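Local coordinates for protein TP_0956 (Treponema pallidum subsp. pallidum, PDB 3U64) that probably serves as the tetratricopeptide-repeat-like T component of a TRAP transporter, a lipoprotein thought to act through protein-protein interaction, at residues Val179-Cys190 with Val201-Tyr209; Gly219-Phe227 with Thr244-Leu253. All blocks are in the same frame, centred on the assembly; numbering follows the deposited sequence.

Contacts 1 and 2 are consecutive antiparallel helix pairings in an all-helical, tetratricopeptide-repeat-like chain, their centres about 14 Å apart. Contact 1 joins helices 176-192 and 196-211, and most of its touching residues are buried; contact 2 joins helices 220-233 and 240-250 and is partly buried. The centre of contact 1 is about 10 Å, and that of contact 2 about 16 Å, from the centre of the chain. The first relies on branched aliphatic groups, a cysteine sulfur and aromatic faces, the second on a methionine methyl, leucines and a phenylalanine. Tyr209 O, probably hydrogen-bonded to Gly219 N, ties helix 196-211 to the start of helix 220-233; separately, Asn203 ND2 probably bonds Thr244 OG1 on helix 240-250.

Contact 1. Residues Val179-Cys190 with Val201-Tyr209; sequences VHAAVMMLERAC and VWNVLTKFY
Cys190 SG sits over one face of the Trp202 indole, 3.5 Å from the centroid of its six-membered ring and only 5° off the ring normal, a sulfur-aromatic contact. With SG beside its own backbone N (chi1 -76°), Cys190 turns the sulfur to the indole and also meets Val201 CG1 and Leu205 CD1. The indole NE1 is hydrogen-bonded to Pro194 O, and His229 stacks on the ring. At the other end of the interface Val183 CG2 stands over the centre of the Phe208 ring, 3.5 Å from its centroid, forming a CH-pi contact; Val179 CG1 approaches the same ring obliquely, 3.7 Å from Phe208 CE1. Glu187 OE2 lies at the edge of the Tyr209 ring, but its modelled approach to the hydroxyl is too close to be trusted.

The segment axes run antiparallel at 143° and come within 9.8 Å; as antiparallel neighbours, helices 176-192 and 196-211 are consistent with the stacked helical hairpins of a tetratricopeptide-repeat-like fold.

Between the aromatic ends the packing is aliphatic. Leu205 enters as a knob among Val183, Leu186, Glu187 and Cys190: its CD2 lies 3.8 Å from Leu186 CB and its CD1 faces the cysteine sulfur, the two leucines sliding past each other in opposite directions. Leu186 CD1 meets Val204 CG1 at 3.8 Å, while its CD2 is 4.0 Å from Val201 CG1. The Val201 methyl also touches the backbone, with CG1 3.4 Å from Leu186 O. Helix 152-166 touches Val179 through Phe166 and Val204 through Thr160.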
loop_
_atom_site.group_PDB
_atom_site.type_symbol
_atom_site.label_atom_id
_atom_site.label_comp_id
_atom_site.label_asym_id
_atom_site.label_seq_id
_atom_site.Cartn_x
_atom_site.Cartn_y
_atom_site.Cartn_z
ATOM N N VAL A 179 9.775 -2.865 -32.087
ATOM C CA VAL A 179 9.647 -1.414 -32.169
ATOM C C VAL A 179 8.913 -0.985 -33.436
ATOM O O VAL A 179 7.953 -0.209 -33.377
ATOM C CB VAL A 179 11.025 -0.733 -32.140
ATOM C CG1 VAL A 179 10.894 0.741 -32.453
ATOM C CG2 VAL A 179 11.701 -0.952 -30.790
ATOM N N HIS A 180 9.357 -1.494 -34.580
ATOM C CA HIS A 180 8.705 -1.180 -35.840
ATOM C C HIS A 180 7.211 -1.561 -35.843
ATOM O O HIS A 180 6.372 -0.784 -36.282
ATOM C CB HIS A 180 9.435 -1.834 -37.017
ATOM C CG HIS A 180 8.835 -1.491 -38.341
ATOM N ND1 HIS A 180 8.860 -0.215 -38.860
ATOM C CD2 HIS A 180 8.144 -2.245 -39.230
ATOM C CE1 HIS A 180 8.234 -0.200 -40.022
ATOM N NE2 HIS A 180 7.789 -1.421 -40.270
ATOM N N ALA A 181 6.880 -2.743 -35.340
ATOM C CA ALA A 181 5.479 -3.167 -35.242
ATOM C C ALA A 181 4.658 -2.230 -34.359
ATOM O O ALA A 181 3.500 -1.927 -34.661
ATOM C CB ALA A 181 5.389 -4.600 -34.718
ATOM N N ALA A 182 5.250 -1.780 -33.259
ATOM C CA ALA A 182 4.544 -0.895 -32.331
ATOM C C ALA A 182 4.175 0.430 -33.004
ATOM O O ALA A 182 3.036 0.896 -32.920
ATOM C CB ALA A 182 5.389 -0.637 -31.069
ATOM N N VAL A 183 5.146 1.027 -33.681
ATOM C CA VAL A 183 4.916 2.285 -34.364
ATOM C C VAL A 183 3.893 2.114 -35.474
ATOM O O VAL A 183 3.008 2.956 -35.616
ATOM C CB VAL A 183 6.222 2.885 -34.911
ATOM C CG1 VAL A 183 5.931 4.154 -35.706
ATOM C CG2 VAL A 183 7.183 3.185 -33.754
ATOM N N MET A 184 3.988 1.020 -36.235
ATOM C CA MET A 184 3.010 0.754 -37.289
ATOM C C MET A 184 1.592 0.612 -36.717
ATOM O O MET A 184 0.620 1.046 -37.338
ATOM C CB MET A 184 3.390 -0.482 -38.126
ATOM C CG MET A 184 4.676 -0.336 -38.949
ATOM S SD MET A 184 4.672 1.094 -40.070
ATOM C CE MET A 184 5.808 2.194 -39.212
ATOM N N MET A 185 1.470 0.023 -35.531
ATOM C CA MET A 185 0.179 -0.011 -34.845
ATOM C C MET A 185 -0.288 1.401 -34.493
ATOM O O MET A 185 -1.450 1.749 -34.692
ATOM C CB MET A 185 0.215 -0.895 -33.597
ATOM C CG MET A 185 0.426 -2.389 -33.892
ATOM S SD MET A 185 0.240 -3.426 -32.407
ATOM C CE MET A 185 1.925 -3.932 -32.114
ATOM N N LEU A 186 0.616 2.219 -33.976
ATOM C CA LEU A 186 0.260 3.605 -33.683
ATOM C C LEU A 186 -0.163 4.348 -34.968
ATOM O O LEU A 186 -1.205 5.024 -35.006
ATOM C CB LEU A 186 1.418 4.315 -32.965
ATOM C CG LEU A 186 1.654 3.876 -31.510
ATOM C CD1 LEU A 186 2.952 4.441 -30.974
ATOM C CD2 LEU A 186 0.500 4.278 -30.595
ATOM N N GLU A 187 0.623 4.193 -36.031
ATOM C CA GLU A 187 0.292 4.828 -37.303
ATOM C C GLU A 187 -1.014 4.322 -37.889
ATOM O O GLU A 187 -1.723 5.073 -38.557
ATOM C CB GLU A 187 1.414 4.659 -38.316
ATOM C CG GLU A 187 2.635 5.435 -37.928
ATOM C CD GLU A 187 3.731 5.306 -38.940
ATOM O OE1 GLU A 187 3.505 4.668 -39.998
ATOM O OE2 GLU A 187 4.825 5.839 -38.675
ATOM N N ARG A 188 -1.347 3.064 -37.628
ATOM C CA ARG A 188 -2.620 2.539 -38.108
ATOM C C ARG A 188 -3.806 3.146 -37.345
ATOM O O ARG A 188 -4.831 3.458 -37.945
ATOM C CB ARG A 188 -2.654 1.016 -38.043
ATOM C CG ARG A 188 -4.001 0.435 -38.407
ATOM C CD ARG A 188 -4.386 0.697 -39.869
ATOM N NE ARG A 188 -5.628 -0.021 -40.181
ATOM C CZ ARG A 188 -6.456 0.267 -41.183
ATOM N NH1 ARG A 188 -6.188 1.263 -42.011
ATOM N NH2 ARG A 188 -7.562 -0.446 -41.359
ATOM N N ALA A 189 -3.662 3.310 -36.031
ATOM C CA ALA A 189 -4.668 4.005 -35.221
ATOM C C ALA A 189 -4.912 5.424 -35.739
ATOM O O ALA A 189 -6.048 5.888 -35.799
ATOM C CB ALA A 189 -4.242 4.055 -33.754
ATOM N N CYS A 190 -3.836 6.113 -36.108
ATOM C CA CYS A 190 -3.941 7.465 -36.687
ATOM C C CYS A 190 -4.773 7.514 -37.942
ATOM O O CYS A 190 -5.609 8.406 -38.088
ATOM C CB CYS A 190 -2.565 8.054 -37.032
ATOM S SG CYS A 190 -1.700 8.620 -35.624
ATOM N N VAL A 201 -2.618 9.796 -29.773
ATOM C CA VAL A 201 -1.711 8.988 -30.587
ATOM C C VAL A 201 -0.572 9.845 -31.164
ATOM O O VAL A 201 0.584 9.434 -31.161
ATOM C CB VAL A 201 -2.433 8.267 -31.741
ATOM C CG1 VAL A 201 -1.512 7.200 -32.353
ATOM C CG2 VAL A 201 -3.729 7.652 -31.254
ATOM N N TRP A 202 -0.916 11.035 -31.654
ATOM C CA TRP A 202 0.057 11.937 -32.245
ATOM C C TRP A 202 1.086 12.353 -31.234
ATOM O O TRP A 202 2.238 12.625 -31.584
ATOM C CB TRP A 202 -0.629 13.187 -32.782
ATOM C CG TRP A 202 -1.619 12.869 -33.825
ATOM C CD1 TRP A 202 -2.973 12.927 -33.712
ATOM C CD2 TRP A 202 -1.342 12.404 -35.148
ATOM N NE1 TRP A 202 -3.560 12.541 -34.887
ATOM C CE2 TRP A 202 -2.583 12.222 -35.793
ATOM C CE3 TRP A 202 -0.166 12.153 -35.862
ATOM C CZ2 TRP A 202 -2.685 11.794 -37.122
ATOM C CZ3 TRP A 202 -0.270 11.722 -37.184
ATOM C CH2 TRP A 202 -1.523 11.545 -37.795
ATOM N N ASN A 203 0.651 12.431 -29.981
ATOM C CA ASN A 203 1.540 12.776 -28.885
ATOM C C ASN A 203 2.637 11.714 -28.700
ATOM O O ASN A 203 3.827 12.033 -28.653
ATOM C CB ASN A 203 0.733 12.997 -27.594
ATOM C CG ASN A 203 1.602 13.450 -26.436
ATOM O OD1 ASN A 203 1.675 12.794 -25.394
ATOM N ND2 ASN A 203 2.293 14.559 -26.628
ATOM N N VAL A 204 2.239 10.449 -28.607
ATOM C CA VAL A 204 3.222 9.377 -28.475
ATOM C C VAL A 204 4.123 9.302 -29.714
ATOM O O VAL A 204 5.320 9.083 -29.592
ATOM C CB VAL A 204 2.562 8.022 -28.193
ATOM C CG1 VAL A 204 3.608 6.933 -28.125
ATOM C CG2 VAL A 204 1.778 8.085 -26.892
ATOM N N LEU A 205 3.561 9.525 -30.901
ATOM C CA LEU A 205 4.365 9.475 -32.127
ATOM C C LEU A 205 5.385 10.611 -32.170
ATOM O O LEU A 205 6.528 10.425 -32.621
ATOM C CB LEU A 205 3.484 9.480 -33.390
ATOM C CG LEU A 205 2.773 8.157 -33.659
ATOM C CD1 LEU A 205 1.771 8.262 -34.816
ATOM C CD2 LEU A 205 3.821 7.081 -33.923
ATOM N N THR A 206 4.974 11.791 -31.721
ATOM C CA THR A 206 5.891 12.935 -31.702
ATOM C C THR A 206 7.105 12.558 -30.869
ATOM O O THR A 206 8.243 12.697 -31.305
ATOM C CB THR A 206 5.241 14.187 -31.100
ATOM O OG1 THR A 206 4.076 14.525 -31.864
ATOM C CG2 THR A 206 6.231 15.382 -31.132
ATOM N N LYS A 207 6.844 12.037 -29.679
ATOM C CA LYS A 207 7.907 11.642 -28.777
ATOM C C LYS A 207 8.773 10.545 -29.375
ATOM O O LYS A 207 9.991 10.618 -29.299
ATOM C CB LYS A 207 7.344 11.246 -27.416
ATOM C CG LYS A 207 6.696 12.422 -26.713
ATOM C CD LYS A 207 6.398 12.164 -25.226
ATOM C CE LYS A 207 5.146 11.340 -25.049
ATOM N NZ LYS A 207 4.835 11.154 -23.597
ATOM N N PHE A 208 8.161 9.550 -30.011
ATOM C CA PHE A 208 8.965 8.502 -30.612
ATOM C C PHE A 208 9.880 9.058 -31.697
ATOM O O PHE A 208 11.094 8.828 -31.669
ATOM C CB PHE A 208 8.115 7.359 -31.198
ATOM C CG PHE A 208 8.924 6.389 -32.054
ATOM C CD1 PHE A 208 9.626 5.322 -31.469
ATOM C CD2 PHE A 208 9.016 6.572 -33.429
ATOM C CE1 PHE A 208 10.398 4.438 -32.255
ATOM C CE2 PHE A 208 9.775 5.694 -34.224
ATOM C CZ PHE A 208 10.467 4.628 -33.634
ATOM N N TYR A 209 9.306 9.782 -32.658
ATOM C CA TYR A 209 10.083 10.256 -33.816
ATOM C C TYR A 209 11.208 11.156 -33.387
ATOM O O TYR A 209 12.288 11.087 -33.944
ATOM C CB TYR A 209 9.203 10.996 -34.818
ATOM C CG TYR A 209 8.267 10.078 -35.537
ATOM C CD1 TYR A 209 8.703 8.839 -35.993
ATOM C CD2 TYR A 209 6.941 10.429 -35.735
ATOM C CE1 TYR A 209 7.842 7.976 -36.642
ATOM C CE2 TYR A 209 6.072 9.578 -36.378
ATOM C CZ TYR A 209 6.523 8.354 -36.825
ATOM O OH TYR A 209 5.642 7.514 -37.461
#

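Contact 2. Residues Gly219-Phe227 with Thr244-Leu253; sequences GMEKAHTAF and TYADALCIPL
Leu249 is the knob of this contact, set in a hole formed by Met220, Ala223, His224 and Phe227. The segment axes are 10.8 Å apart and antiparallel at 165°, making helices 220-233 and 240-250 a later antiparallel pair in the helical stack, consistent with the tetratricopeptide-repeat-like fold.

The apolar contacts divide between the two leucine branches: CD2 of Leu249 meets Met220 CE at a tight 3.4 Å and Ala223 CB, whereas CD1 lies 4.1 Å from Phe227 CG. Bends at chi2 and chi3 fold the Met220 chain so that CE also meets Leu253 CD1, tip to tip.

Among the aromatic contacts, Phe227 presents one face to Tyr245 CD1, and its CZ is 3.6 Å from Tyr245 CB; the rings are oblique, with planes 42° apart. The Leu249 methyls lie loosely over one face of the His224 imidazole, displaced toward its rim, with Leu249 CD1 4.1 Å from His224 CD2, and Leu253 CD2 comes to the ring edge.

Within helix 220-233, His224 ND1 donates to Met220 O over 2.6 Å at an N-H...O angle of 165°; ND1 reaches Met220 O from above the carbonyl plane, on the face opposite His224 N.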
loop_
_atom_site.group_PDB
_atom_site.type_symbol
_atom_site.label_atom_id
_atom_site.label_comp_id
_atom_site.label_asym_id
_atom_site.label_seq_id
_atom_site.Cartn_x
_atom_site.Cartn_y
_atom_site.Cartn_z
ATOM N N GLY A 219 13.134 10.819 -36.743
ATOM C CA GLY A 219 13.315 11.936 -37.645
ATOM C C GLY A 219 12.498 13.121 -37.193
ATOM O O GLY A 219 11.329 12.977 -36.805
ATOM N N MET A 220 13.103 14.297 -37.259
ATOM C CA MET A 220 12.491 15.502 -36.696
ATOM C C MET A 220 11.376 16.043 -37.567
ATOM O O MET A 220 10.449 16.686 -37.075
ATOM C CB MET A 220 13.531 16.600 -36.434
ATOM C CG MET A 220 14.321 16.401 -35.147
ATOM S SD MET A 220 13.315 16.217 -33.635
ATOM C CE MET A 220 12.617 17.859 -33.472
ATOM N N GLU A 221 11.464 15.785 -38.861
ATOM C CA GLU A 221 10.433 16.259 -39.756
ATOM C C GLU A 221 9.164 15.488 -39.424
ATOM O O GLU A 221 8.090 16.072 -39.295
ATOM C CB GLU A 221 10.847 16.062 -41.215
ATOM C CG GLU A 221 9.933 16.757 -42.223
ATOM C CD GLU A 221 10.272 16.422 -43.680
ATOM O OE1 GLU A 221 11.474 16.407 -44.039
ATOM O OE2 GLU A 221 9.331 16.172 -44.466
ATOM N N LYS A 222 9.300 14.174 -39.275
ATOM C CA LYS A 222 8.186 13.334 -38.855
ATOM C C LYS A 222 7.643 13.799 -37.519
ATOM O O LYS A 222 6.434 13.890 -37.336
ATOM C CB LYS A 222 8.613 11.871 -38.731
ATOM C CG LYS A 222 8.804 11.158 -40.047
ATOM C CD LYS A 222 9.112 9.680 -39.820
ATOM C CE LYS A 222 9.057 8.897 -41.131
ATOM N NZ LYS A 222 9.254 7.436 -40.930
ATOM N N ALA A 223 8.538 14.096 -36.581
ATOM C CA ALA A 223 8.107 14.497 -35.257
ATOM C C ALA A 223 7.273 15.772 -35.303
ATOM O O ALA A 223 6.264 15.885 -34.602
ATOM C CB ALA A 223 9.297 14.662 -34.317
ATOM N N HIS A 224 7.684 16.723 -36.133
ATOM C CA HIS A 224 6.983 18.005 -36.252
ATOM C C HIS A 224 5.592 17.879 -36.860
ATOM O O HIS A 224 4.647 18.521 -36.401
ATOM C CB HIS A 224 7.807 19.014 -37.062
ATOM C CG HIS A 224 8.912 19.646 -36.274
ATOM N ND1 HIS A 224 10.149 19.057 -36.118
ATOM C CD2 HIS A 224 8.958 20.806 -35.576
ATOM C CE1 HIS A 224 10.914 19.834 -35.373
ATOM N NE2 HIS A 224 10.216 20.902 -35.031
ATOM N N THR A 225 5.477 17.052 -37.895
ATOM C CA THR A 225 4.194 16.803 -38.533
ATOM C C THR A 225 3.232 16.102 -37.563
ATOM O O THR A 225 2.036 16.415 -37.516
ATOM C CB THR A 225 4.371 15.961 -39.805
ATOM O OG1 THR A 225 5.131 16.709 -40.768
ATOM C CG2 THR A 225 3.014 15.585 -40.392
ATOM N N ALA A 226 3.751 15.154 -36.787
ATOM C CA ALA A 226 2.926 14.491 -35.786
ATOM C C ALA A 226 2.434 15.525 -34.757
ATOM O O ALA A 226 1.246 15.558 -34.417
ATOM C CB ALA A 226 3.687 13.344 -35.125
ATOM N N PHE A 227 3.333 16.401 -34.311
ATOM C CA PHE A 227 2.949 17.478 -33.406
ATOM C C PHE A 227 1.908 18.444 -33.987
ATOM O O PHE A 227 1.031 18.919 -33.263
ATOM C CB PHE A 227 4.157 18.288 -32.907
ATOM C CG PHE A 227 3.800 19.226 -31.778
ATOM C CD1 PHE A 227 3.733 18.758 -30.479
ATOM C CD2 PHE A 227 3.460 20.555 -32.032
ATOM C CE1 PHE A 227 3.362 19.604 -29.418
ATOM C CE2 PHE A 227 3.092 21.410 -30.988
ATOM C CZ PHE A 227 3.043 20.937 -29.681
ATOM N N THR A 244 5.428 18.076 -24.275
ATOM C CA THR A 244 5.969 17.400 -25.444
ATOM C C THR A 244 6.711 18.378 -26.368
ATOM O O THR A 244 7.825 18.095 -26.820
ATOM C CB THR A 244 4.871 16.648 -26.198
ATOM O OG1 THR A 244 4.395 15.563 -25.377
ATOM C CG2 THR A 244 5.403 16.118 -27.545
ATOM N N TYR A 245 6.110 19.538 -26.623
ATOM C CA TYR A 245 6.767 20.559 -27.437
ATOM C C TYR A 245 8.127 20.946 -26.856
ATOM O O TYR A 245 9.135 20.981 -27.568
ATOM C CB TYR A 245 5.885 21.798 -27.570
ATOM C CG TYR A 245 6.436 22.818 -28.537
ATOM C CD1 TYR A 245 6.400 22.588 -29.909
ATOM C CD2 TYR A 245 7.003 24.009 -28.083
ATOM C CE1 TYR A 245 6.913 23.514 -30.809
ATOM C CE2 TYR A 245 7.521 24.946 -28.975
ATOM C CZ TYR A 245 7.469 24.690 -30.340
ATOM O OH TYR A 245 7.971 25.598 -31.246
ATOM N N ALA A 246 8.157 21.201 -25.553
ATOM C CA ALA A 246 9.387 21.636 -24.881
ATOM C C ALA A 246 10.459 20.547 -24.868
ATOM O O ALA A 246 11.616 20.783 -25.199
ATOM C CB ALA A 246 9.080 22.088 -23.449
ATOM N N ASP A 247 10.043 19.349 -24.493
ATOM C CA ASP A 247 10.942 18.247 -24.204
ATOM C C ASP A 247 11.424 17.505 -25.453
ATOM O O ASP A 247 12.619 17.256 -25.621
ATOM C CB ASP A 247 10.223 17.282 -23.264
ATOM C CG ASP A 247 11.138 16.235 -22.683
ATOM O OD1 ASP A 247 12.351 16.498 -22.585
ATOM O OD2 ASP A 247 10.637 15.153 -22.306
ATOM N N ALA A 248 10.491 17.149 -26.328
ATOM C CA ALA A 248 10.823 16.384 -27.529
ATOM C C ALA A 248 11.390 17.249 -28.658
ATOM O O ALA A 248 12.257 16.804 -29.410
ATOM C CB ALA A 248 9.602 15.607 -28.018
ATOM N N LEU A 249 10.899 18.482 -28.767
ATOM C CA LEU A 249 11.233 19.338 -29.900
ATOM C C LEU A 249 12.184 20.482 -29.557
ATOM O O LEU A 249 13.119 20.753 -30.305
ATOM C CB LEU A 249 9.971 19.910 -30.537
ATOM C CG LEU A 249 8.909 18.937 -31.065
ATOM C CD1 LEU A 249 7.835 19.692 -31.822
ATOM C CD2 LEU A 249 9.527 17.875 -31.961
ATOM N N CYS A 250 11.936 21.172 -28.449
ATOM C CA CYS A 250 12.762 22.329 -28.112
ATOM C C CYS A 250 14.156 21.928 -27.675
ATOM O O CYS A 250 15.134 22.554 -28.070
ATOM C CB CYS A 250 12.089 23.215 -27.067
ATOM S SG CYS A 250 10.679 24.112 -27.763
ATOM N N ILE A 251 14.256 20.863 -26.890
ATOM C CA ILE A 251 15.563 20.461 -26.383
ATOM C C ILE A 251 16.561 20.049 -27.477
ATOM O O ILE A 251 17.680 20.562 -27.513
ATOM C CB ILE A 251 15.445 19.355 -25.347
ATOM C CG1 ILE A 251 14.760 19.889 -24.090
ATOM C CG2 ILE A 251 16.838 18.809 -25.019
ATOM C CD1 ILE A 251 14.700 18.872 -22.971
ATOM N N PRO A 252 16.170 19.116 -28.367
ATOM C CA PRO A 252 17.118 18.706 -29.412
ATOM C C PRO A 252 17.510 19.867 -30.333
ATOM O O PRO A 252 18.624 19.882 -30.852
ATOM C CB PRO A 252 16.341 17.643 -30.199
ATOM C CG PRO A 252 15.239 17.198 -29.269
ATOM C CD PRO A 252 14.883 18.406 -28.479
ATOM N N LEU A 253 16.607 20.825 -30.522
ATOM C CA LEU A 253 16.858 21.978 -31.390
ATOM C C LEU A 253 17.443 23.195 -30.654
ATOM O O LEU A 253 17.571 24.279 -31.237
ATOM C CB LEU A 253 15.566 22.398 -32.084
ATOM C CG LEU A 253 15.175 21.683 -33.375
ATOM C CD1 LEU A 253 15.221 20.178 -33.210
ATOM C CD2 LEU A 253 13.792 22.143 -33.821
#